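Local coordinates for protein aspartate aminotransferase (Rhodobacter sphaeroides, PDB 3NRA) that probably catalyses the pyridoxal-phosphate-dependent transfer of an amino group from L-aspartate to 2-oxoglutarate, yielding oxaloacetate and L-glutamate, at residues 119-124 with 272-277; 203-208 with 238-243; 221-226 with 296-301; 316-321 with 386-391. All blocks are in the same frame, centred on the assembly; numbering follows the deposited sequence. Where two conformers were deposited one is given.

Contact 1: 119-124 with 272-277; sequences VAATVA and IARMEK
Arg274 and Ala121 carry the polar part of this contact, in which a helix side chain reaches the backbone of a turn. The carbonyl O of Ala121 receives two N-H groups of one guanidinium, NE of Arg274 at 2.9 Å and NH2 of Arg274 at 3.0 Å. Both bonds are weak, bent to 127° and 125° at the hydrogen, and the oxygen meets the group obliquely. A bend at chi3 (-73°) turns the end of the Arg274 chain so that NE and NH2 face this one acceptor.

The apolar part centres on the methyl of Ala121, which points at the helix. Its CB rests 3.8 Å from CB of Arg274 and equally close to CG of Met275, a selenomethionine, so the methyl touches the CB of one residue and the CG of the next. The small residue lets the backbones approach, with CA of Ala121 5.7 Å from CA of Arg274. Shortening Arg274 to an alanine would probably leave the Ala121 carbonyl without its side-chain donors and the turn more mobile.

Helix 110-120 and the turn after it thus lie against helix 269-282. Met275 also packs on Leu117 and Ala118 of the former, while Thr122 reaches Thr214 and Ile216 of strand 214-218. Phe8 of the second subunit packs on both Ala121 and Arg274, placing the contact beside the dimer interface.

Contact 2: 203-208 with 238-243; sequences QIAALA and AAVDAE
Ala205 and, through its backbone, Ala206 lie against an irregular segment that passes close by at Ala239 and Val240. The backbones come near: CA of Ala205 is 4.9 Å from CA of Val240, and CA of Ala206 is 5.3 Å from CA of Ala239. Residues 203-208 are helical throughout, with regular bonds such as Leu207 N to Gln203 O. The partner segment is loop until a short 3-10 stretch at Ala242 and Glu243. In the Asp241 conformer described, an Asx turn leads into that stretch: OD1 of Asp241 accepts from N of Glu243 at 3.2 Å, the N-H lying well above the carboxylate plane.

The side chains that meet are small and apolar, and two of them also rest on helix backbone atoms. The methyl of Ala205 points at the loop and touches CB of Val240 at 3.8 Å, the root of the valine rather than a branch end. The chi1 of Val240 (81°) sets CG2 anti to the backbone N, and from there this methyl passes 4.1 Å from the carbonyl O of Ala205. One residue earlier in the loop, CB of Ala239 points toward the helix and lies 4.0 Å from N of Ala206, whose own CB points away.

Leu234 and Glu237 also pack on Ala205. The contact thus joins helix 198-211 to the loop leading into strand 245-249 of the seven-stranded sheet. With no hydrogen bond crossing between the two segments, the fit rests on van der Waals contact, and its closeness depends on alanines that keep the helix surface low.

Contact 3: 221-226 with 296-301; sequences YSRLRY and GWFDEA
Arg223 of one turn reaches across to Phe298 and Glu300 of another, combining an end-on salt bridge with an off-centre cation-pi stack. The type I beta turn from Tyr221 to Leu224 follows strand 214-218, and the type II turn from Gly296 to Asp299 precedes helix 304-324. The CB of Arg223 points toward the second segment, and CG, set anti to the backbone N (chi1 -157°), begins an extended chain that spans the gap. CG only grazes CE1 of Phe298; CD comes closer, 3.6 Å from CE1 of Phe298, and NE closer still, 3.4 Å from that carbon.

At CZ the guanidinium lies against the Phe298 ring, its plane tilted 28° and its CZ 4.2 Å from the ring centroid; the ring also meets Phe94 of helix 81-95. NH1 passes 3.7 Å from CD1 of Trp297, whose NE1 bonds to Glu255. NH1 also forms a salt bridge with Glu255, so two carboxylates share the arginine. A methionine in place of Arg223 would probably leave Glu300 without its charged mate and Phe298 without the stacked cation.

The tip ends in two nearly straight bonds within the guanidinium plane: NH2 of Arg223 to OE1 of Glu300 at 2.7 Å, and NH1 of Arg223 to OE2 of Glu300 at 2.9 Å. That OE2 is gripped twice, for N of Phe298 reaches it from the opposite face of the carboxylate, also at 2.9 Å.

Contact 4: 316-321 with 386-391; sequences RDELLH and QDHEAA
Glu318 and His388 cross at about a right angle, and the histidine ring meets the glutamate with its edge. In the Glu318 conformer described, NE2 of His388 donates to OE1 of Glu318 at 2.9 Å, with an angle of 152° at the hydrogen. The acceptor lies close to the ring plane, while the N-H arrives nearly along the C-O axis of the carboxylate, whose plane is turned 58° from that of the ring. Both residues help to span the 9.1 Å between CA of Glu318 and CA of His388. In this conformer the glutamate chain is fully outstretched, with CG anti to the backbone N (chi1 -163°), and His388 likewise swings its ring away from its own N. A carboxylate so placed might favour the protonated imidazole to some degree.

Beside this polar pair a leucine methyl packs on the backbone of the partner helix. Leu319 sends CD2 to within 3.6 Å of the carbonyl O of Ala391. The small Ala391 allows the closer approach here, CA of Leu319 lying 7.8 Å from CA of Ala391.

His388 opens its helix just after Asp387, the N-cap, whose OD2 accepts from N of Ala390 at 2.8 Å. The contact therefore joins the start of helix 388-404 to the body of helix 304-324. Further along, Glu318 packs on Val392 and Leu319 on Ala395, while Leu319 and Leu320 rest on Leu340 of strand 339-340, which belongs to the smaller sheet.

From the N terminus, contact 1 opens first, at the end of helix 110-120, and closes at helix 269-282 after a loop of 147 residues that includes several strands of the seven-stranded sheet. Contact 2 is nested inside it, joining helix 198-211 to the segment before strand 245-249. Contact 3 opens at 221-226, between the two segments of contact 2, and closes at 296-301, past the end of contact 1, so it crosses both. Contact 4 follows in series, tying helix 304-324 to helix 388-404 near the smaller sheet, on the opposite side of the chain's centre from contacts 1 and 2. Contacts 3 and 4 touch where Tyr226 packs on Arg316.

Contact 1: 119-124 with 272-277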
loop_
_atom_site.group_PDB
_atom_site.type_symbol
_atom_site.label_atom_id
_atom_site.label_comp_id
_atom_site.label_asym_id
_atom_site.label_seq_id
_atom_site.Cartn_x
_atom_site.Cartn_y
_atom_site.Cartn_z
ATOM N N VAL B 119 6.889 0.684 11.435
ATOM C CA VAL B 119 7.966 1.655 11.642
ATOM C C VAL B 119 7.372 3.082 11.744
ATOM O O VAL B 119 7.783 3.878 12.610
ATOM C CB VAL B 119 9.006 1.580 10.533
ATOM C CG1 VAL B 119 10.093 2.655 10.732
ATOM C CG2 VAL B 119 9.631 0.144 10.462
ATOM N N ALA B 120 6.387 3.389 10.891
ATOM C CA ALA B 120 5.726 4.724 10.916
ATOM C C ALA B 120 5.075 5.005 12.259
ATOM O O ALA B 120 5.127 6.131 12.750
ATOM C CB ALA B 120 4.691 4.836 9.816
ATOM N N ALA B 121 4.469 3.965 12.848
ATOM C CA ALA B 121 3.780 4.077 14.155
ATOM C C ALA B 121 4.727 4.097 15.380
ATOM O O ALA B 121 4.275 4.349 16.504
ATOM C CB ALA B 121 2.791 2.968 14.287
ATOM N N THR B 122 6.025 3.827 15.178
ATOM C CA THR B 122 6.946 3.674 16.285
ATOM C C THR B 122 8.202 4.574 16.230
ATOM O O THR B 122 8.826 4.789 17.254
ATOM C CB THR B 122 7.377 2.198 16.457
ATOM O OG1 THR B 122 8.038 1.741 15.264
ATOM C CG2 THR B 122 6.172 1.312 16.743
ATOM N N VAL B 123 8.548 5.118 15.055
ATOM C CA VAL B 123 9.757 5.920 14.917
ATOM C C VAL B 123 9.422 7.392 14.567
ATOM O O VAL B 123 8.788 7.680 13.563
ATOM C CB VAL B 123 10.712 5.340 13.872
ATOM C CG1 VAL B 123 11.983 6.196 13.787
ATOM C CG2 VAL B 123 11.052 3.847 14.194
ATOM N N ALA B 124 9.801 8.294 15.446
ATOM C CA ALA B 124 9.696 9.719 15.185
ATOM C C ALA B 124 11.061 10.266 14.836
ATOM O O ALA B 124 12.084 9.627 15.078
ATOM C CB ALA B 124 9.142 10.446 16.418
ATOM N N ILE B 272 -0.911 -0.999 17.028
ATOM C CA ILE B 272 -1.839 -1.469 16.004
ATOM C C ILE B 272 -2.913 -0.399 15.705
ATOM O O ILE B 272 -3.206 -0.143 14.561
ATOM C CB ILE B 272 -2.502 -2.806 16.422
ATOM C CG1 ILE B 272 -1.464 -3.949 16.397
ATOM C CG2 ILE B 272 -3.712 -3.125 15.529
ATOM C CD1 ILE B 272 -1.308 -4.588 15.105
ATOM N N ALA B 273 -3.443 0.254 16.741
ATOM C CA ALA B 273 -4.421 1.350 16.526
ATOM C C ALA B 273 -3.811 2.512 15.680
ATOM O O ALA B 273 -4.452 3.031 14.777
ATOM C CB ALA B 273 -4.986 1.891 17.897
ATOM N N ARG B 274 -2.561 2.881 15.980
ATOM C CA ARG B 274 -1.840 3.862 15.164
ATOM C C ARG B 274 -1.666 3.399 13.706
ATOM O O ARG B 274 -1.939 4.162 12.786
ATOM C CB ARG B 274 -0.495 4.192 15.786
ATOM C CG ARG B 274 -0.622 4.953 17.118
ATOM C CD ARG B 274 0.625 5.712 17.453
ATOM N NE ARG B 274 1.733 4.862 17.873
ATOM C CZ ARG B 274 2.234 4.773 19.123
ATOM N NH1 ARG B 274 1.707 5.449 20.151
ATOM N NH2 ARG B 274 3.286 3.991 19.347
HETATM N N MSE B 275 -1.258 2.135 13.516
HETATM C CA MSE B 275 -1.044 1.568 12.172
HETATM C C MSE B 275 -2.356 1.574 11.344
HETATM O O MSE B 275 -2.328 1.780 10.134
HETATM C CB MSE B 275 -0.514 0.124 12.275
HETATM C CG MSE B 275 0.883 -0.018 12.922
HETATM SE SE MSE B 275 1.343 -1.858 13.279
HETATM C CE MSE B 275 1.329 -2.451 11.459
ATOM N N GLU B 276 -3.484 1.349 12.032
ATOM C CA GLU B 276 -4.830 1.386 11.424
ATOM C C GLU B 276 -5.171 2.765 10.931
ATOM O O GLU B 276 -5.679 2.941 9.829
ATOM C CB GLU B 276 -5.884 0.974 12.462
ATOM C CG GLU B 276 -7.319 0.857 11.915
ATOM C CD GLU B 276 -8.153 2.119 12.084
ATOM O OE1 GLU B 276 -8.477 2.474 13.234
ATOM O OE2 GLU B 276 -8.519 2.724 11.063
ATOM N N LYS B 277 -4.899 3.761 11.764
ATOM C CA LYS B 277 -5.205 5.137 11.413
ATOM C C LYS B 277 -4.370 5.562 10.209
ATOM O O LYS B 277 -4.891 6.152 9.263
ATOM C CB LYS B 277 -4.953 6.072 12.609
ATOM C CG LYS B 277 -6.032 6.009 13.687
ATOM C CD LYS B 277 -5.449 6.355 15.082
ATOM C CE LYS B 277 -6.508 6.865 16.075
ATOM N NZ LYS B 277 -6.364 8.363 16.318
#

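Contact 2: 203-208 with 238-243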
loop_
_atom_site.group_PDB
_atom_site.type_symbol
_atom_site.label_atom_id
_atom_site.label_comp_id
_atom_site.label_asym_id
_atom_site.label_seq_id
_atom_site.Cartn_x
_atom_site.Cartn_y
_atom_site.Cartn_z
ATOM N N GLN B 203 16.917 -13.282 25.612
ATOM C CA GLN B 203 17.708 -12.108 25.956
ATOM C C GLN B 203 17.196 -10.871 25.244
ATOM O O GLN B 203 17.210 -9.797 25.818
ATOM C CB GLN B 203 19.211 -12.330 25.670
ATOM C CG GLN B 203 20.169 -11.162 26.184
ATOM C CD GLN B 203 20.228 -11.033 27.716
ATOM O OE1 GLN B 203 19.488 -11.699 28.443
ATOM N NE2 GLN B 203 21.126 -10.177 28.200
ATOM N N ILE B 204 16.716 -11.029 24.007
ATOM C CA ILE B 204 16.101 -9.908 23.295
ATOM C C ILE B 204 14.868 -9.462 24.055
ATOM O O ILE B 204 14.670 -8.281 24.266
ATOM C CB ILE B 204 15.705 -10.260 21.826
ATOM C CG1 ILE B 204 16.953 -10.269 20.907
ATOM C CG2 ILE B 204 14.670 -9.245 21.285
ATOM C CD1 ILE B 204 16.728 -10.948 19.568
ATOM N N ALA B 205 14.043 -10.418 24.475
ATOM C CA ALA B 205 12.867 -10.106 25.250
ATOM C C ALA B 205 13.226 -9.393 26.558
ATOM O O ALA B 205 12.588 -8.399 26.910
ATOM C CB ALA B 205 12.052 -11.396 25.548
ATOM N N ALA B 206 14.224 -9.914 27.277
ATOM C CA ALA B 206 14.639 -9.344 28.574
ATOM C C ALA B 206 15.223 -7.942 28.411
ATOM O O ALA B 206 14.919 -7.038 29.199
ATOM C CB ALA B 206 15.659 -10.292 29.301
ATOM N N LEU B 207 16.038 -7.744 27.380
ATOM C CA LEU B 207 16.650 -6.415 27.154
ATOM C C LEU B 207 15.582 -5.376 26.798
ATOM O O LEU B 207 15.564 -4.286 27.365
ATOM C CB LEU B 207 17.727 -6.471 26.074
ATOM C CG LEU B 207 19.041 -7.165 26.460
ATOM C CD1 LEU B 207 19.872 -7.409 25.202
ATOM C CD2 LEU B 207 19.835 -6.375 27.525
ATOM N N ALA B 208 14.646 -5.755 25.927
ATOM C CA ALA B 208 13.544 -4.856 25.546
ATOM C C ALA B 208 12.688 -4.445 26.750
ATOM O O ALA B 208 12.348 -3.255 26.902
ATOM C CB ALA B 208 12.669 -5.484 24.452
ATOM N N ALA B 238 8.021 -14.963 28.368
ATOM C CA ALA B 238 7.509 -14.478 29.685
ATOM C C ALA B 238 8.098 -13.086 30.102
ATOM O O ALA B 238 7.415 -12.286 30.766
ATOM C CB ALA B 238 7.787 -15.536 30.789
ATOM N N ALA B 239 9.339 -12.807 29.676
ATOM C CA ALA B 239 10.041 -11.558 30.026
ATOM C C ALA B 239 9.487 -10.328 29.324
ATOM O O ALA B 239 9.658 -9.205 29.799
ATOM C CB ALA B 239 11.544 -11.698 29.713
ATOM N N VAL B 240 8.857 -10.523 28.174
ATOM C CA VAL B 240 8.470 -9.401 27.355
ATOM C C VAL B 240 7.043 -9.031 27.645
ATOM O O VAL B 240 6.232 -9.878 27.958
ATOM C CB VAL B 240 8.675 -9.692 25.812
ATOM C CG1 VAL B 240 7.520 -10.497 25.244
ATOM C CG2 VAL B 240 8.886 -8.379 25.051
ATOM N N ASP B 241 6.764 -7.739 27.590
ATOM C CA ASP B 241 5.398 -7.239 27.653
ATOM C C ASP B 241 4.793 -7.355 26.269
ATOM O O ASP B 241 5.315 -6.785 25.309
ATOM C CB ASP B 241 5.396 -5.767 28.121
ATOM C CG ASP B 241 3.995 -5.146 28.146
ATOM O OD1 ASP B 241 2.974 -5.897 28.112
ATOM O OD2 ASP B 241 3.928 -3.896 28.230
ATOM N N ALA B 242 3.691 -8.096 26.167
ATOM C CA ALA B 242 2.988 -8.297 24.903
ATOM C C ALA B 242 2.612 -6.972 24.221
ATOM O O ALA B 242 2.558 -6.889 22.982
ATOM C CB ALA B 242 1.720 -9.168 25.129
ATOM N N GLU B 243 2.345 -5.949 25.025
ATOM C CA GLU B 243 1.936 -4.651 24.509
ATOM C C GLU B 243 3.092 -3.769 24.025
ATOM O O GLU B 243 2.863 -2.635 23.609
ATOM C CB GLU B 243 1.089 -3.912 25.566
ATOM C CG GLU B 243 -0.283 -4.593 25.837
ATOM C CD GLU B 243 -1.128 -4.736 24.560
ATOM O OE1 GLU B 243 -1.290 -3.727 23.838
ATOM O OE2 GLU B 243 -1.596 -5.863 24.263
#

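Contact 3: 221-226 with 296-301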
loop_
_atom_site.group_PDB
_atom_site.type_symbol
_atom_site.label_atom_id
_atom_site.label_comp_id
_atom_site.label_asym_id
_atom_site.label_seq_id
_atom_site.Cartn_x
_atom_site.Cartn_y
_atom_site.Cartn_z
ATOM N N TYR B 221 9.003 -15.488 7.087
ATOM C CA TYR B 221 9.295 -16.813 6.529
ATOM C C TYR B 221 9.340 -17.927 7.619
ATOM O O TYR B 221 9.802 -19.046 7.358
ATOM C CB TYR B 221 10.612 -16.765 5.706
ATOM C CG TYR B 221 10.501 -17.221 4.260
ATOM C CD1 TYR B 221 9.697 -18.287 3.892
ATOM C CD2 TYR B 221 11.257 -16.607 3.254
ATOM C CE1 TYR B 221 9.665 -18.748 2.575
ATOM C CE2 TYR B 221 11.176 -17.029 1.930
ATOM C CZ TYR B 221 10.398 -18.101 1.604
ATOM O OH TYR B 221 10.334 -18.539 0.269
ATOM N N SER B 222 8.777 -17.638 8.792
ATOM C CA SER B 222 8.926 -18.501 9.977
ATOM C C SER B 222 8.158 -19.804 9.868
ATOM O O SER B 222 8.490 -20.749 10.533
ATOM C CB SER B 222 8.478 -17.759 11.241
ATOM O OG SER B 222 7.108 -17.359 11.132
ATOM N N ARG B 223 7.162 -19.859 8.988
ATOM C CA ARG B 223 6.406 -21.095 8.769
ATOM C C ARG B 223 7.158 -22.150 7.926
ATOM O O ARG B 223 6.884 -23.363 8.037
ATOM C CB ARG B 223 5.062 -20.779 8.118
ATOM C CG ARG B 223 4.043 -21.828 8.350
ATOM C CD ARG B 223 2.738 -21.493 7.685
ATOM N NE ARG B 223 1.836 -22.617 7.802
ATOM C CZ ARG B 223 0.732 -22.794 7.084
ATOM N NH1 ARG B 223 0.344 -21.898 6.201
ATOM N NH2 ARG B 223 -0.010 -23.862 7.290
ATOM N N LEU B 224 8.073 -21.708 7.070
ATOM C CA LEU B 224 8.828 -22.640 6.245
ATOM C C LEU B 224 10.041 -23.108 7.024
ATOM O O LEU B 224 11.149 -22.750 6.705
ATOM C CB LEU B 224 9.242 -21.995 4.922
ATOM C CG LEU B 224 9.677 -23.003 3.847
ATOM C CD1 LEU B 224 8.408 -23.554 3.149
ATOM C CD2 LEU B 224 10.634 -22.372 2.831
ATOM N N ARG B 225 9.802 -23.944 8.036
ATOM C CA ARG B 225 10.825 -24.297 9.046
ATOM C C ARG B 225 11.310 -25.716 8.776
ATOM O O ARG B 225 10.510 -26.632 8.680
ATOM C CB ARG B 225 10.238 -24.177 10.470
ATOM C CG ARG B 225 11.192 -24.616 11.618
ATOM C CD ARG B 225 10.568 -24.429 13.026
ATOM N NE ARG B 225 9.274 -25.108 13.172
ATOM C CZ ARG B 225 9.089 -26.414 13.399
ATOM N NH1 ARG B 225 10.113 -27.250 13.566
ATOM N NH2 ARG B 225 7.852 -26.891 13.454
ATOM N N TYR B 226 12.622 -25.881 8.618
ATOM C CA TYR B 226 13.178 -27.153 8.186
ATOM C C TYR B 226 13.205 -28.179 9.321
ATOM O O TYR B 226 13.215 -27.823 10.503
ATOM C CB TYR B 226 14.563 -26.951 7.548
ATOM C CG TYR B 226 14.454 -26.148 6.272
ATOM C CD1 TYR B 226 13.726 -26.633 5.190
ATOM C CD2 TYR B 226 14.943 -24.842 6.201
ATOM C CE1 TYR B 226 13.542 -25.872 4.045
ATOM C CE2 TYR B 226 14.782 -24.084 5.072
ATOM C CZ TYR B 226 14.060 -24.600 3.991
ATOM O OH TYR B 226 13.879 -23.856 2.882
ATOM N N GLY B 296 -8.237 -19.417 3.933
ATOM C CA GLY B 296 -7.521 -20.694 3.820
ATOM C C GLY B 296 -6.165 -20.764 4.547
ATOM O O GLY B 296 -5.549 -21.826 4.582
ATOM N N TRP B 297 -5.692 -19.628 5.084
ATOM C CA TRP B 297 -4.351 -19.535 5.621
ATOM C C TRP B 297 -4.281 -20.253 6.964
ATOM O O TRP B 297 -5.119 -20.003 7.864
ATOM C CB TRP B 297 -3.929 -18.061 5.786
ATOM C CG TRP B 297 -2.453 -17.861 6.122
ATOM C CD1 TRP B 297 -1.406 -18.660 5.749
ATOM C CD2 TRP B 297 -1.867 -16.747 6.833
ATOM N NE1 TRP B 297 -0.210 -18.135 6.226
ATOM C CE2 TRP B 297 -0.469 -16.970 6.891
ATOM C CE3 TRP B 297 -2.390 -15.615 7.450
ATOM C CZ2 TRP B 297 0.398 -16.098 7.531
ATOM C CZ3 TRP B 297 -1.529 -14.752 8.108
ATOM C CH2 TRP B 297 -0.159 -14.991 8.139
ATOM N N PHE B 298 -3.310 -21.168 7.076
ATOM C CA PHE B 298 -3.169 -22.102 8.223
ATOM C C PHE B 298 -4.262 -23.174 8.274
ATOM O O PHE B 298 -4.391 -23.873 9.270
ATOM C CB PHE B 298 -3.081 -21.345 9.569
ATOM C CG PHE B 298 -1.760 -20.720 9.818
ATOM C CD1 PHE B 298 -0.689 -21.492 10.250
ATOM C CD2 PHE B 298 -1.567 -19.368 9.622
ATOM C CE1 PHE B 298 0.539 -20.926 10.479
ATOM C CE2 PHE B 298 -0.344 -18.797 9.859
ATOM C CZ PHE B 298 0.716 -19.574 10.284
ATOM N N ASP B 299 -5.016 -23.336 7.192
ATOM C CA ASP B 299 -6.011 -24.381 7.123
ATOM C C ASP B 299 -5.880 -25.126 5.792
ATOM O O ASP B 299 -6.873 -25.582 5.216
ATOM C CB ASP B 299 -7.412 -23.778 7.286
ATOM C CG ASP B 299 -8.508 -24.840 7.435
ATOM O OD1 ASP B 299 -8.279 -25.855 8.108
ATOM O OD2 ASP B 299 -9.586 -24.657 6.838
ATOM N N GLU B 300 -4.642 -25.310 5.354
ATOM C CA GLU B 300 -4.366 -25.978 4.100
ATOM C C GLU B 300 -4.552 -27.483 4.308
ATOM O O GLU B 300 -4.584 -27.965 5.453
ATOM C CB GLU B 300 -2.932 -25.670 3.621
ATOM C CG GLU B 300 -2.642 -24.158 3.392
ATOM C CD GLU B 300 -2.295 -23.383 4.684
ATOM O OE1 GLU B 300 -2.256 -23.994 5.777
ATOM O OE2 GLU B 300 -2.033 -22.158 4.609
ATOM N N ALA B 301 -4.660 -28.228 3.221
ATOM C CA ALA B 301 -4.767 -29.703 3.315
ATOM C C ALA B 301 -3.636 -30.278 4.218
ATOM O O ALA B 301 -2.497 -29.806 4.155
ATOM C CB ALA B 301 -4.715 -30.337 1.908
#

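Contact 4: 316-321 with 386-391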
loop_
_atom_site.group_PDB
_atom_site.type_symbol
_atom_site.label_atom_id
_atom_site.label_comp_id
_atom_site.label_asym_id
_atom_site.label_seq_id
_atom_site.Cartn_x
_atom_site.Cartn_y
_atom_site.Cartn_z
ATOM N N ARG B 316 17.598 -26.756 -0.667
ATOM C CA ARG B 316 18.554 -26.221 0.304
ATOM C C ARG B 316 19.822 -27.068 0.382
ATOM O O ARG B 316 20.939 -26.540 0.240
ATOM C CB ARG B 316 17.920 -26.145 1.689
ATOM C CG ARG B 316 18.809 -25.504 2.764
ATOM C CD ARG B 316 18.322 -25.855 4.174
ATOM N NE ARG B 316 18.587 -27.250 4.518
ATOM C CZ ARG B 316 18.401 -27.784 5.734
ATOM N NH1 ARG B 316 17.971 -27.043 6.762
ATOM N NH2 ARG B 316 18.678 -29.069 5.936
ATOM N N ASP B 317 19.660 -28.372 0.575
ATOM C CA ASP B 317 20.805 -29.262 0.832
ATOM C C ASP B 317 21.708 -29.457 -0.384
ATOM O O ASP B 317 22.932 -29.541 -0.244
ATOM C CB ASP B 317 20.326 -30.641 1.323
ATOM C CG ASP B 317 19.722 -30.600 2.731
ATOM O OD1 ASP B 317 19.843 -29.567 3.415
ATOM O OD2 ASP B 317 19.117 -31.616 3.135
ATOM N N GLU B 318 21.118 -29.604 -1.564
ATOM C CA GLU B 318 21.928 -29.768 -2.774
ATOM C C GLU B 318 22.605 -28.458 -3.153
ATOM O O GLU B 318 23.728 -28.468 -3.562
ATOM C CB GLU B 318 21.127 -30.330 -3.957
ATOM C CG GLU B 318 22.063 -30.895 -5.081
ATOM C CD GLU B 318 21.311 -31.578 -6.236
ATOM O OE1 GLU B 318 20.071 -31.423 -6.335
ATOM O OE2 GLU B 318 21.970 -32.268 -7.041
ATOM N N LEU B 319 21.926 -27.328 -2.983
ATOM C CA LEU B 319 22.590 -26.035 -3.226
ATOM C C LEU B 319 23.747 -25.828 -2.284
ATOM O O LEU B 319 24.789 -25.341 -2.698
ATOM C CB LEU B 319 21.632 -24.857 -3.118
ATOM C CG LEU B 319 20.683 -24.580 -4.303
ATOM C CD1 LEU B 319 20.247 -23.133 -4.275
ATOM C CD2 LEU B 319 21.297 -24.888 -5.649
ATOM N N LEU B 320 23.581 -26.209 -1.029
ATOM C CA LEU B 320 24.652 -26.071 -0.057
ATOM C C LEU B 320 25.835 -26.938 -0.427
ATOM O O LEU B 320 26.958 -26.482 -0.390
ATOM C CB LEU B 320 24.166 -26.401 1.352
ATOM C CG LEU B 320 23.394 -25.288 2.079
ATOM C CD1 LEU B 320 22.797 -25.834 3.376
ATOM C CD2 LEU B 320 24.315 -24.075 2.355
ATOM N N HIS B 321 25.568 -28.170 -0.852
ATOM C CA HIS B 321 26.623 -29.059 -1.316
ATOM C C HIS B 321 27.477 -28.433 -2.454
ATOM O O HIS B 321 28.710 -28.477 -2.407
ATOM C CB HIS B 321 26.045 -30.370 -1.806
ATOM C CG HIS B 321 27.082 -31.371 -2.156
ATOM N ND1 HIS B 321 27.823 -32.042 -1.200
ATOM C CD2 HIS B 321 27.542 -31.797 -3.361
ATOM C CE1 HIS B 321 28.677 -32.852 -1.805
ATOM N NE2 HIS B 321 28.532 -32.714 -3.115
ATOM N N GLN B 386 12.744 -22.303 -6.130
ATOM C CA GLN B 386 12.941 -22.344 -7.575
ATOM C C GLN B 386 12.650 -23.742 -8.065
ATOM O O GLN B 386 12.493 -24.684 -7.255
ATOM C CB GLN B 386 14.388 -22.015 -7.932
ATOM C CG GLN B 386 14.899 -20.633 -7.443
ATOM C CD GLN B 386 14.181 -19.474 -8.093
ATOM O OE1 GLN B 386 13.656 -19.585 -9.248
ATOM N NE2 GLN B 386 14.119 -18.336 -7.367
ATOM N N ASP B 387 12.612 -23.899 -9.387
ATOM C CA ASP B 387 12.686 -25.220 -9.993
ATOM C C ASP B 387 13.976 -25.904 -9.502
ATOM O O ASP B 387 15.034 -25.318 -9.579
ATOM C CB ASP B 387 12.688 -25.124 -11.517
ATOM C CG ASP B 387 12.837 -26.493 -12.194
ATOM O OD1 ASP B 387 11.802 -27.167 -12.421
ATOM O OD2 ASP B 387 13.983 -26.894 -12.516
ATOM N N HIS B 388 13.845 -27.127 -8.969
ATOM C CA HIS B 388 14.953 -27.848 -8.319
ATOM C C HIS B 388 16.140 -28.027 -9.250
ATOM O O HIS B 388 17.245 -27.660 -8.923
ATOM C CB HIS B 388 14.478 -29.235 -7.844
ATOM C CG HIS B 388 15.475 -29.969 -6.997
ATOM N ND1 HIS B 388 15.175 -30.429 -5.732
ATOM C CD2 HIS B 388 16.756 -30.343 -7.234
ATOM C CE1 HIS B 388 16.235 -31.026 -5.216
ATOM N NE2 HIS B 388 17.203 -30.999 -6.109
ATOM N N GLU B 389 15.910 -28.643 -10.384
ATOM C CA GLU B 389 17.000 -28.955 -11.293
ATOM C C GLU B 389 17.622 -27.690 -11.895
ATOM O O GLU B 389 18.838 -27.588 -11.977
ATOM C CB GLU B 389 16.523 -29.904 -12.386
ATOM C CG GLU B 389 16.195 -31.301 -11.824
ATOM C CD GLU B 389 15.918 -32.319 -12.902
ATOM O OE1 GLU B 389 15.747 -31.909 -14.092
ATOM O OE2 GLU B 389 15.892 -33.538 -12.575
ATOM N N ALA B 390 16.779 -26.734 -12.309
ATOM C CA ALA B 390 17.274 -25.450 -12.851
ATOM C C ALA B 390 18.129 -24.714 -11.808
ATOM O O ALA B 390 19.207 -24.261 -12.122
ATOM C CB ALA B 390 16.145 -24.594 -13.320
ATOM N N ALA B 391 17.696 -24.733 -10.553
ATOM C CA ALA B 391 18.421 -24.071 -9.470
ATOM C C ALA B 391 19.807 -24.686 -9.242
ATOM O O ALA B 391 20.787 -23.975 -9.057
ATOM C CB ALA B 391 17.589 -24.125 -8.156
#